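PDB 5DJS: tetratricopeptide TPR_2 repeat protein from Thermobaculum terrenum, which is of unknown function but joins tetratricopeptide repeats to a GT-B-type module of the glycosyltransferase 41 family, with uridine-5'-diphosphate bound in the model. Local coordinates for residues A[427-432]-A[449-454]. The protein carries 1 engineered substitution. Numbering follows the deposited sequence.
Sequences EALWMG and SSLLRW. With UDP (uridine-5'-diphosphate), chain E.
Leu429 bridges helices 423-430 and 447-454 by resting its forked end against Leu451 and Leu452. Its CB points toward the second helix, and with CG anti to the carbonyl carbon (chi1 -58°) the branch is carried toward helix 447-454. CB and CG serve as the stem; the two methyls do the touching. Leu429 CD1 lies 3.8 Å from Leu451 CD1, the two side chains meeting tip to tip, with Leu451 CD2 slightly farther off. The same Leu429 CD1 also lies 4.1 Å from Leu452 CD2, and Leu429 CD2 approaches that Leu452 methyl equally closely, so both branches of the fork engage Leu452, whose side chain runs at a slant to that of Leu429. The CB of Leu451 points toward the first helix, and its CG, anti to the backbone N (chi1 -157°), continues the reach. Val435 of strand 435-438 also packs on Leu429, while Thr437 of that strand touches Leu452, which places the contact against the parallel sheet of the UDP-binding half of the GT-B fold.

Two residues before Leu429, Glu427 turns to the nucleotide: its OE2 is modelled 2.4 Å from the ribose O2' of UDP, a hydrogen bond too short to be trusted at this resolution, and forms a salt bridge with Arg400. Past Leu429 the first helix ends in a Schellman motif, with Gly432 at positive phi and its N bonded to Leu429 O at 2.9 Å. Between the helices the chemistry is purely apolar: three buried leucines make a small methyl contact at ordinary van der Waals distances, without directional bonds, whereas Glu427, at the ribose, is one of several residues, Thr423 and Arg338 among them, that hold UDP.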
loop_
_atom_site.group_PDB
_atom_site.type_symbol
_atom_site.label_atom_id
_atom_site.label_comp_id
_atom_site.label_asym_id
_atom_site.label_seq_id
_atom_site.Cartn_x
_atom_site.Cartn_y
_atom_site.Cartn_z
ATOM N N GLU A 427 13.597 0.904 -3.814
ATOM C CA GLU A 427 14.446 -0.282 -3.760
ATOM C C GLU A 427 15.362 -0.401 -4.971
ATOM O O GLU A 427 16.513 -0.811 -4.832
ATOM C CB GLU A 427 13.597 -1.549 -3.623
ATOM C CG GLU A 427 13.037 -1.749 -2.220
ATOM C CD GLU A 427 12.045 -2.885 -2.127
ATOM O OE1 GLU A 427 11.512 -3.339 -3.172
ATOM O OE2 GLU A 427 11.799 -3.322 -0.988
ATOM N N ALA A 428 14.844 -0.057 -6.149
ATOM C CA ALA A 428 15.629 -0.073 -7.385
ATOM C C ALA A 428 16.799 0.897 -7.281
ATOM O O ALA A 428 17.955 0.504 -7.471
ATOM C CB ALA A 428 14.756 0.271 -8.589
ATOM N N LEU A 429 16.495 2.149 -6.949
ATOM C CA LEU A 429 17.531 3.171 -6.776
ATOM C C LEU A 429 18.601 2.740 -5.762
ATOM O O LEU A 429 19.787 2.900 -6.028
ATOM C CB LEU A 429 16.932 4.526 -6.368
ATOM C CG LEU A 429 15.888 5.215 -7.267
ATOM C CD1 LEU A 429 15.770 6.688 -6.902
ATOM C CD2 LEU A 429 16.176 5.076 -8.750
ATOM N N TRP A 430 18.192 2.162 -4.634
ATOM C CA TRP A 430 19.148 1.612 -3.647
ATOM C C TRP A 430 20.168 0.630 -4.253
ATOM O O TRP A 430 21.306 0.540 -3.766
ATOM C CB TRP A 430 18.427 0.896 -2.488
ATOM C CG TRP A 430 17.742 1.784 -1.465
ATOM C CD1 TRP A 430 17.984 3.110 -1.209
ATOM C CD2 TRP A 430 16.731 1.375 -0.536
ATOM N NE1 TRP A 430 17.167 3.551 -0.196
ATOM C CE2 TRP A 430 16.389 2.507 0.236
ATOM C CE3 TRP A 430 16.065 0.164 -0.292
ATOM C CZ2 TRP A 430 15.408 2.462 1.239
ATOM C CZ3 TRP A 430 15.095 0.117 0.716
ATOM C CH2 TRP A 430 14.778 1.259 1.465
ATOM N N MET A 431 19.746 -0.105 -5.290
ATOM C CA MET A 431 20.605 -1.040 -6.037
ATOM C C MET A 431 21.206 -0.460 -7.338
ATOM O O MET A 431 21.644 -1.207 -8.222
ATOM C CB MET A 431 19.806 -2.312 -6.346
ATOM C CG MET A 431 19.269 -3.025 -5.114
ATOM S SD MET A 431 20.539 -3.437 -3.901
ATOM C CE MET A 431 21.581 -4.573 -4.817
ATOM N N GLY A 432 21.243 0.865 -7.450
ATOM C CA GLY A 432 21.840 1.519 -8.601
ATOM C C GLY A 432 21.175 1.255 -9.935
ATOM O O GLY A 432 21.846 1.312 -10.966
ATOM N N SER A 449 7.559 9.840 -9.521
ATOM C CA SER A 449 7.893 11.126 -10.128
ATOM C C SER A 449 8.556 12.027 -9.065
ATOM O O SER A 449 9.607 12.599 -9.324
ATOM C CB SER A 449 6.671 11.802 -10.779
ATOM O OG SER A 449 5.861 12.452 -9.820
ATOM N N SER A 450 7.966 12.096 -7.868
ATOM C CA SER A 450 8.498 12.901 -6.766
ATOM C C SER A 450 9.880 12.416 -6.328
ATOM O O SER A 450 10.843 13.186 -6.333
ATOM C CB SER A 450 7.531 12.880 -5.573
ATOM O OG SER A 450 8.031 13.635 -4.480
ATOM N N LEU A 451 9.961 11.138 -5.961
ATOM C CA LEU A 451 11.223 10.493 -5.542
ATOM C C LEU A 451 12.363 10.865 -6.486
ATOM O O LEU A 451 13.393 11.368 -6.052
ATOM C CB LEU A 451 11.078 8.956 -5.508
ATOM C CG LEU A 451 12.005 8.076 -4.646
ATOM C CD1 LEU A 451 12.257 6.740 -5.331
ATOM C CD2 LEU A 451 13.342 8.706 -4.290
ATOM N N LEU A 452 12.146 10.627 -7.778
ATOM C CA LEU A 452 13.145 10.891 -8.808
ATOM C C LEU A 452 13.537 12.378 -8.894
ATOM O O LEU A 452 14.728 12.701 -8.976
ATOM C CB LEU A 452 12.651 10.381 -10.172
ATOM C CG LEU A 452 12.480 8.862 -10.343
ATOM C CD1 LEU A 452 11.873 8.568 -11.697
ATOM C CD2 LEU A 452 13.788 8.102 -10.189
ATOM N N ARG A 453 12.553 13.273 -8.860
ATOM C CA ARG A 453 12.834 14.714 -8.865
ATOM C C ARG A 453 13.702 15.138 -7.659
ATOM O O ARG A 453 14.706 15.828 -7.826
ATOM C CB ARG A 453 11.538 15.526 -8.894
ATOM C CG ARG A 453 10.820 15.505 -10.236
ATOM C CD ARG A 453 9.775 16.613 -10.330
ATOM N NE ARG A 453 9.071 16.606 -11.616
ATOM C CZ ARG A 453 9.570 17.034 -12.787
ATOM N NH1 ARG A 453 10.811 17.522 -12.892
ATOM N NH2 ARG A 453 8.809 16.968 -13.881
ATOM N N TRP A 454 13.332 14.682 -6.463
ATOM C CA TRP A 454 14.100 14.971 -5.240
ATOM C C TRP A 454 15.499 14.346 -5.207
ATOM O O TRP A 454 16.360 14.836 -4.482
ATOM C CB TRP A 454 13.335 14.527 -3.986
ATOM C CG TRP A 454 12.118 15.341 -3.676
ATOM C CD1 TRP A 454 10.838 14.890 -3.601
ATOM C CD2 TRP A 454 12.068 16.746 -3.387
ATOM N NE1 TRP A 454 9.985 15.924 -3.283
ATOM C CE2 TRP A 454 10.715 17.074 -3.140
ATOM C CE3 TRP A 454 13.035 17.758 -3.313
ATOM C CZ2 TRP A 454 10.299 18.376 -2.831
ATOM C CZ3 TRP A 454 12.625 19.055 -3.002
ATOM C CH2 TRP A 454 11.265 19.352 -2.765
HETATM N N1 UDP E . 8.335 -7.636 -1.933
HETATM C C2 UDP E . 8.869 -8.922 -1.628
HETATM N N3 UDP E . 8.785 -9.915 -2.534
HETATM C C4 UDP E . 8.206 -9.715 -3.729
HETATM C C5 UDP E . 7.679 -8.475 -4.065
HETATM C C6 UDP E . 7.756 -7.440 -3.140
HETATM O O2 UDP E . 9.419 -9.159 -0.526
HETATM O O4 UDP E . 8.137 -10.641 -4.551
HETATM C "C1'" UDP E . 8.429 -6.538 -0.946
HETATM C "C2'" UDP E . 9.312 -5.438 -1.503
HETATM O "O2'" UDP E . 10.191 -5.033 -0.452
HETATM C "C3'" UDP E . 8.335 -4.366 -1.971
HETATM C "C4'" UDP E . 7.067 -4.594 -1.150
HETATM O "O4'" UDP E . 7.161 -5.933 -0.640
HETATM O "O3'" UDP E . 8.837 -3.048 -1.792
HETATM C "C5'" UDP E . 5.743 -4.462 -1.904
HETATM O "O5'" UDP E . 5.767 -3.463 -2.922
HETATM P PA UDP E . 4.576 -3.416 -4.020
HETATM O O1A UDP E . 3.289 -3.193 -3.263
HETATM O O2A UDP E . 4.739 -4.631 -4.904
HETATM O O3A UDP E . 4.848 -2.133 -4.971
HETATM P PB UDP E . 5.036 -0.618 -4.438
HETATM O O1B UDP E . 6.036 -0.684 -3.321
HETATM O O2B UDP E . 5.601 0.095 -5.622
HETATM O O3B UDP E . 3.651 -0.170 -4.041
#